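Local coordinates for protein GDP-mannose-dependent alpha-(1-6)-phosphatidylinositol monomannoside mannosyltransferase (Corynebacterium glutamicum, PDB 3OKP) that is a mannosyltransferase of the GT-B glycosyltransferase fold, with guanosine-5'-diphosphate-alpha-D-mannose bound in the model, at residues I37-T43 / Y58-P64; N89-A95 / K112-H118. All coordinates share one frame; numbering follows the deposited sequence.

Contact 1 of 2, residues I37-T43 / Y58-P64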
loop_
_atom_site.group_PDB
_atom_site.type_symbol
_atom_site.label_atom_id
_atom_site.label_comp_id
_atom_site.label_asym_id
_atom_site.label_seq_id
_atom_site.Cartn_x
_atom_site.Cartn_y
_atom_site.Cartn_z
ATOM N N ILE A 37 -14.917 -7.967 16.430
ATOM C CA ILE A 37 -13.597 -7.342 16.479
ATOM C C ILE A 37 -13.380 -6.583 17.785
ATOM O O ILE A 37 -14.240 -5.805 18.209
ATOM C CB ILE A 37 -13.384 -6.351 15.293
ATOM C CG1 ILE A 37 -13.404 -7.079 13.940
ATOM C CG2 ILE A 37 -12.095 -5.531 15.486
ATOM C CD1 ILE A 37 -12.129 -7.870 13.600
ATOM N N VAL A 38 -12.229 -6.828 18.413
ATOM C CA VAL A 38 -11.745 -6.016 19.529
ATOM C C VAL A 38 -10.295 -5.622 19.229
ATOM O O VAL A 38 -9.521 -6.441 18.735
ATOM C CB VAL A 38 -11.814 -6.768 20.893
ATOM C CG1 VAL A 38 -11.438 -5.835 22.044
ATOM C CG2 VAL A 38 -13.206 -7.358 21.132
ATOM N N VAL A 39 -9.941 -4.371 19.508
ATOM C CA VAL A 39 -8.570 -3.894 19.302
ATOM C C VAL A 39 -7.882 -3.625 20.638
ATOM O O VAL A 39 -8.479 -3.048 21.550
ATOM C CB VAL A 39 -8.518 -2.624 18.405
ATOM C CG1 VAL A 39 -7.076 -2.133 18.220
ATOM C CG2 VAL A 39 -9.156 -2.897 17.044
ATOM N N PHE A 40 -6.632 -4.073 20.738
ATOM C CA PHE A 40 -5.743 -3.770 21.858
ATOM C C PHE A 40 -4.565 -2.968 21.294
ATOM O O PHE A 40 -3.695 -3.515 20.607
ATOM C CB PHE A 40 -5.286 -5.075 22.533
ATOM C CG PHE A 40 -4.382 -4.884 23.730
ATOM C CD1 PHE A 40 -4.691 -3.960 24.729
ATOM C CD2 PHE A 40 -3.231 -5.664 23.871
ATOM C CE1 PHE A 40 -3.858 -3.797 25.837
ATOM C CE2 PHE A 40 -2.392 -5.512 24.974
ATOM C CZ PHE A 40 -2.703 -4.575 25.959
ATOM N N ALA A 41 -4.562 -1.663 21.566
ATOM C CA ALA A 41 -3.609 -0.744 20.939
ATOM C C ALA A 41 -2.911 0.184 21.932
ATOM O O ALA A 41 -3.480 0.551 22.958
ATOM C CB ALA A 41 -4.304 0.070 19.848
ATOM N N SER A 42 -1.676 0.563 21.610
ATOM C CA SER A 42 -0.937 1.567 22.380
ATOM C C SER A 42 -1.609 2.945 22.301
ATOM O O SER A 42 -2.505 3.165 21.480
ATOM C CB SER A 42 0.509 1.653 21.886
ATOM O OG SER A 42 0.556 1.965 20.507
ATOM N N THR A 43 -1.169 3.866 23.157
ATOM C CA THR A 43 -1.750 5.207 23.229
ATOM C C THR A 43 -0.657 6.272 23.150
ATOM O O THR A 43 0.232 6.323 24.000
ATOM C CB THR A 43 -2.556 5.399 24.536
ATOM O OG1 THR A 43 -3.407 4.266 24.744
ATOM C CG2 THR A 43 -3.399 6.674 24.478
ATOM N N TYR A 58 -16.768 -0.472 16.846
ATOM C CA TYR A 58 -16.137 -1.612 17.518
ATOM C C TYR A 58 -15.265 -1.147 18.691
ATOM O O TYR A 58 -14.846 0.012 18.741
ATOM C CB TYR A 58 -15.327 -2.459 16.526
ATOM C CG TYR A 58 -14.229 -1.708 15.799
ATOM C CD1 TYR A 58 -14.470 -1.105 14.564
ATOM C CD2 TYR A 58 -12.946 -1.613 16.340
ATOM C CE1 TYR A 58 -13.468 -0.415 13.892
ATOM C CE2 TYR A 58 -11.936 -0.927 15.677
ATOM C CZ TYR A 58 -12.202 -0.330 14.456
ATOM O OH TYR A 58 -11.203 0.342 13.795
ATOM N N GLU A 59 -14.998 -2.059 19.622
ATOM C CA GLU A 59 -14.279 -1.742 20.858
ATOM C C GLU A 59 -12.768 -1.624 20.662
ATOM O O GLU A 59 -12.142 -2.473 20.019
ATOM C CB GLU A 59 -14.588 -2.792 21.935
ATOM C CG GLU A 59 -13.879 -2.559 23.274
ATOM C CD GLU A 59 -14.144 -3.653 24.292
ATOM O OE1 GLU A 59 -14.472 -4.793 23.887
ATOM O OE2 GLU A 59 -14.015 -3.374 25.505
ATOM N N VAL A 60 -12.196 -0.561 21.226
ATOM C CA VAL A 60 -10.745 -0.386 21.299
ATOM C C VAL A 60 -10.337 -0.310 22.770
ATOM O O VAL A 60 -10.811 0.553 23.512
ATOM C CB VAL A 60 -10.264 0.888 20.547
ATOM C CG1 VAL A 60 -8.744 1.049 20.653
ATOM C CG2 VAL A 60 -10.690 0.847 19.082
ATOM N N ILE A 61 -9.482 -1.241 23.185
ATOM C CA ILE A 61 -8.908 -1.234 24.528
ATOM C C ILE A 61 -7.515 -0.617 24.445
ATOM O O ILE A 61 -6.611 -1.178 23.819
ATOM C CB ILE A 61 -8.847 -2.658 25.145
ATOM C CG1 ILE A 61 -10.253 -3.269 25.207
ATOM C CG2 ILE A 61 -8.193 -2.624 26.532
ATOM C CD1 ILE A 61 -10.280 -4.774 25.441
ATOM N N ARG A 62 -7.355 0.547 25.068
ATOM C CA ARG A 62 -6.111 1.300 24.974
ATOM C C ARG A 62 -5.102 0.919 26.057
ATOM O O ARG A 62 -5.398 0.965 27.256
ATOM C CB ARG A 62 -6.385 2.807 24.993
ATOM C CG ARG A 62 -7.084 3.349 23.742
ATOM C CD ARG A 62 -6.137 3.460 22.552
ATOM N NE ARG A 62 -6.800 4.029 21.380
ATOM C CZ ARG A 62 -6.187 4.345 20.242
ATOM N NH1 ARG A 62 -4.879 4.153 20.105
ATOM N NH2 ARG A 62 -6.884 4.857 19.236
ATOM N N TRP A 63 -3.912 0.529 25.607
ATOM C CA TRP A 63 -2.770 0.268 26.473
ATOM C C TRP A 63 -2.122 1.623 26.796
ATOM O O TRP A 63 -1.709 2.341 25.883
ATOM C CB TRP A 63 -1.803 -0.684 25.752
ATOM C CG TRP A 63 -0.600 -1.172 26.533
ATOM C CD1 TRP A 63 0.710 -1.052 26.162
ATOM C CD2 TRP A 63 -0.597 -1.885 27.784
ATOM N NE1 TRP A 63 1.528 -1.629 27.104
ATOM C CE2 TRP A 63 0.755 -2.147 28.109
ATOM C CE3 TRP A 63 -1.600 -2.321 28.662
ATOM C CZ2 TRP A 63 1.131 -2.824 29.280
ATOM C CZ3 TRP A 63 -1.224 -2.992 29.829
ATOM C CH2 TRP A 63 0.130 -3.238 30.123
ATOM N N PRO A 64 -2.055 1.986 28.096
ATOM C CA PRO A 64 -1.625 3.333 28.505
ATOM C C PRO A 64 -0.114 3.571 28.369
ATOM O O PRO A 64 0.485 4.253 29.206
ATOM C CB PRO A 64 -2.051 3.398 29.976
ATOM C CG PRO A 64 -1.946 1.983 30.444
ATOM C CD PRO A 64 -2.377 1.141 29.262
HETATM O O HOH W 1 -16.390 -4.592 19.327
#

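Contact 2 of 2, residues N89-A95 / K112-H118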
loop_
_atom_site.group_PDB
_atom_site.type_symbol
_atom_site.label_atom_id
_atom_site.label_comp_id
_atom_site.label_asym_id
_atom_site.label_seq_id
_atom_site.Cartn_x
_atom_site.Cartn_y
_atom_site.Cartn_z
ATOM N N ASN A 89 -9.512 -15.670 17.693
ATOM C CA ASN A 89 -8.342 -15.308 16.889
ATOM C C ASN A 89 -7.563 -14.166 17.514
ATOM O O ASN A 89 -8.149 -13.189 17.973
ATOM C CB ASN A 89 -8.747 -14.871 15.473
ATOM C CG ASN A 89 -9.684 -15.844 14.792
ATOM O OD1 ASN A 89 -9.404 -17.039 14.691
ATOM N ND2 ASN A 89 -10.800 -15.326 14.293
ATOM N N VAL A 90 -6.240 -14.287 17.510
ATOM C CA VAL A 90 -5.368 -13.177 17.878
ATOM C C VAL A 90 -4.575 -12.760 16.643
ATOM O O VAL A 90 -3.815 -13.554 16.077
ATOM C CB VAL A 90 -4.428 -13.538 19.058
ATOM C CG1 VAL A 90 -3.430 -12.411 19.334
ATOM C CG2 VAL A 90 -5.241 -13.829 20.305
ATOM N N TRP A 91 -4.782 -11.516 16.224
ATOM C CA TRP A 91 -4.164 -10.989 15.019
ATOM C C TRP A 91 -3.177 -9.878 15.366
ATOM O O TRP A 91 -3.573 -8.791 15.790
ATOM C CB TRP A 91 -5.247 -10.492 14.047
ATOM C CG TRP A 91 -4.749 -9.910 12.745
ATOM C CD1 TRP A 91 -3.536 -10.125 12.148
ATOM C CD2 TRP A 91 -5.481 -9.049 11.861
ATOM N NE1 TRP A 91 -3.462 -9.433 10.962
ATOM C CE2 TRP A 91 -4.641 -8.768 10.758
ATOM C CE3 TRP A 91 -6.763 -8.479 11.897
ATOM C CZ2 TRP A 91 -5.039 -7.942 9.701
ATOM C CZ3 TRP A 91 -7.160 -7.656 10.843
ATOM C CH2 TRP A 91 -6.298 -7.397 9.760
ATOM N N PHE A 92 -1.889 -10.173 15.205
ATOM C CA PHE A 92 -0.849 -9.163 15.345
ATOM C C PHE A 92 -0.754 -8.393 14.032
ATOM O O PHE A 92 -0.311 -8.935 13.012
ATOM C CB PHE A 92 0.496 -9.798 15.721
ATOM C CG PHE A 92 0.477 -10.515 17.047
ATOM C CD1 PHE A 92 0.644 -9.812 18.237
ATOM C CD2 PHE A 92 0.287 -11.893 17.104
ATOM C CE1 PHE A 92 0.618 -10.470 19.467
ATOM C CE2 PHE A 92 0.262 -12.558 18.327
ATOM C CZ PHE A 92 0.427 -11.844 19.511
ATOM N N GLY A 93 -1.194 -7.135 14.070
ATOM C CA GLY A 93 -1.259 -6.278 12.884
ATOM C C GLY A 93 0.073 -6.112 12.180
ATOM O O GLY A 93 0.123 -5.922 10.962
ATOM N N ALA A 94 1.147 -6.169 12.962
ATOM C CA ALA A 94 2.504 -6.197 12.439
ATOM C C ALA A 94 3.249 -7.296 13.183
ATOM O O ALA A 94 3.221 -7.349 14.414
ATOM C CB ALA A 94 3.184 -4.845 12.624
ATOM N N ALA A 95 3.896 -8.181 12.429
ATOM C CA ALA A 95 4.518 -9.380 12.992
ATOM C C ALA A 95 5.681 -9.078 13.937
ATOM O O ALA A 95 5.673 -9.507 15.092
ATOM C CB ALA A 95 4.957 -10.326 11.874
ATOM N N LYS A 112 -6.414 -19.685 17.185
ATOM C CA LYS A 112 -5.705 -19.281 15.975
ATOM C C LYS A 112 -4.926 -17.988 16.199
ATOM O O LYS A 112 -5.466 -17.009 16.723
ATOM C CB LYS A 112 -6.680 -19.099 14.807
ATOM C CG LYS A 112 -5.997 -18.913 13.455
ATOM C CD LYS A 112 -6.992 -18.596 12.342
ATOM C CE LYS A 112 -7.946 -19.758 12.092
ATOM N NZ LYS A 112 -8.757 -19.537 10.868
ATOM N N VAL A 113 -3.657 -17.997 15.800
ATOM C CA VAL A 113 -2.823 -16.801 15.837
ATOM C C VAL A 113 -2.445 -16.390 14.417
ATOM O O VAL A 113 -1.926 -17.194 13.640
ATOM C CB VAL A 113 -1.547 -16.995 16.700
ATOM C CG1 VAL A 113 -0.657 -15.753 16.636
ATOM C CG2 VAL A 113 -1.915 -17.306 18.146
ATOM N N ILE A 114 -2.730 -15.133 14.091
ATOM C CA ILE A 114 -2.401 -14.557 12.794
ATOM C C ILE A 114 -1.426 -13.404 13.007
ATOM O O ILE A 114 -1.560 -12.647 13.968
ATOM C CB ILE A 114 -3.667 -14.032 12.047
ATOM C CG1 ILE A 114 -4.777 -15.092 12.000
ATOM C CG2 ILE A 114 -3.332 -13.575 10.632
ATOM C CD1 ILE A 114 -5.830 -14.936 13.075
ATOM N N ALA A 115 -0.438 -13.288 12.121
ATOM C CA ALA A 115 0.453 -12.129 12.101
ATOM C C ALA A 115 0.634 -11.619 10.671
ATOM O O ALA A 115 0.852 -12.408 9.745
ATOM C CB ALA A 115 1.800 -12.466 12.736
ATOM N N SER A 116 0.533 -10.303 10.499
ATOM C CA SER A 116 0.681 -9.677 9.184
ATOM C C SER A 116 2.063 -9.064 8.997
ATOM O O SER A 116 2.530 -8.294 9.836
ATOM C CB SER A 116 -0.401 -8.613 8.954
ATOM O OG SER A 116 -1.686 -9.198 8.807
ATOM N N THR A 117 2.717 -9.422 7.896
ATOM C CA THR A 117 3.977 -8.795 7.517
ATOM C C THR A 117 3.697 -7.663 6.544
ATOM O O THR A 117 2.635 -7.622 5.911
ATOM C CB THR A 117 4.961 -9.792 6.869
ATOM O OG1 THR A 117 4.396 -10.315 5.660
ATOM C CG2 THR A 117 5.291 -10.932 7.829
ATOM N N HIS A 118 4.651 -6.742 6.433
ATOM C CA HIS A 118 4.525 -5.614 5.520
ATOM C C HIS A 118 5.823 -5.444 4.726
ATOM O O HIS A 118 6.134 -6.275 3.876
ATOM C CB HIS A 118 4.120 -4.349 6.290
ATOM C CG HIS A 118 2.900 -4.534 7.142
ATOM N ND1 HIS A 118 1.624 -4.310 6.673
ATOM C CD2 HIS A 118 2.763 -4.956 8.421
ATOM C CE1 HIS A 118 0.753 -4.571 7.632
ATOM N NE2 HIS A 118 1.418 -4.967 8.702
#

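Contact 1 of 2, residues I37-T43 / Y58-P64
Val39 and Ala41 bond to Glu59, Ile61 and Trp63 in a parallel strand pair at one border of the N-terminal sheet, where 59-63 is the outermost strand. Four backbone hydrogen bonds join the strands, from Val39 N to Glu59 O at 3.0 Å through Trp63 N to Ala41 O at 2.7 Å. Before the first of them a water takes over: Ile37 O accepts from it and Glu59 N donates to it. The two strands and helix 46-53 form a beta-alpha-beta unit of the Rossmann-like half of a GT-B fold.

On the side of Val38, Phe40 and Ile61 the contact is mostly apolar. The Phe40 ring has its CG anti to the backbone N (chi1 -179°), which carries CZ to 3.7 Å from Trp63 CE3. The side chains run side by side, but the Phe40 ring and the five-membered ring of Trp63 are set obliquely, planes at 67°. Ile61 CD1 reaches Val38 CG1 at 3.7 Å, and helix 72-84 packs on Phe40, Ile61 and Trp63.

On the other side Val39 CG2 meets Tyr58 CE2 at 3.7 Å. Arg62 bends at chi2 (-76°), and its NH1 donates to Ser42 O at 2.9 Å, with the oxygen in the guanidinium plane. A salt bridge from NE to Asp53 and a bond from NH2 to Pro15 O fix the same group. Thr43 OG1 donates to Trp63 O at 2.8 Å from well above the carbonyl plane.

Contact 2 of 2, residues N89-A95 / K112-H118
Val90 N donates to Lys112 O at 2.9 Å, the first of the backbone bonds between strands 89-92 and 112-116, which run parallel. Val90 O takes Ile114 N, Phe92 N donates to Ile114 O, and Ser116 N donates to Phe92 O. Past the strand, Ala95 N bonds to Ser116 O at 2.9 Å. This last bond is bent, with 132° at the hydrogen, and its donor stands above the carbonyl plane.

Two side chains add bonds of their own. Trp91 NE1 donates to Ser116 OG at 2.8 Å, and the oxygen lies in the indole plane. Ser116 OG also bonds to Thr145 OG1, so this buried hydroxyl is gripped from two strands. His118 NE2 donates to Gly93 O at 2.8 Å, nearly straight at 170°. The bond lies in both the imidazole and the carbonyl plane. Tyr24 meets the His118 ring edge-to-face, which probably limits its rotation further.

Apolar packing differs on the two faces. Trp91 CG is anti to the backbone N (chi1 180°), and the ring passes Ile114 with Trp91 CD1 3.8 Å from Ile114 CG2. On the other face Val113 CG1 sits at the edge of the Phe92 ring, 3.7 Å from CE2. Ala95 CB rests against Ala115 CB at 3.9 Å. Helix 102-107 covers Val90, Phe92 and Val113.

At the start of the strands Asn89 and Lys112 lie side by side. Asn89 OD1 bonds to Arg5, and Lys112 NZ to Ile375 O and Ser378 O near the C terminus.

His118 lies about 9 Å from the bound guanosine-5'-diphosphate-alpha-D-mannose, consistent with the loops after the strands facing the cleft between the domains, as in GT-B folds. The two strands, joined through helix 102-107, form a beta-alpha-beta unit of the Rossmann-like N-terminal domain.

Overall arrangement
From the N terminus, strand 7-11 comes first and ends up between the two contacts in the sheet. Helix 20-29 follows, then strand 37-42. Contact 1 closes the loop through helix 46-53 to strand 59-63. Helix 72-84 then carries the chain back past strands 37-42 and 7-11 to strand 89-92. Contact 2 closes the next loop, through helix 102-107 to strand 112-116. The loops stand in series and neither nest nor cross. The centres of the two contacts are about 15 Å apart and their nearest atoms about 6 Å, without touching. Strand 7-11 bonds to 37-42 on one side and to 89-92 on the other. Contact 1 thus forms one border of the sheet and contact 2 part of its buried middle.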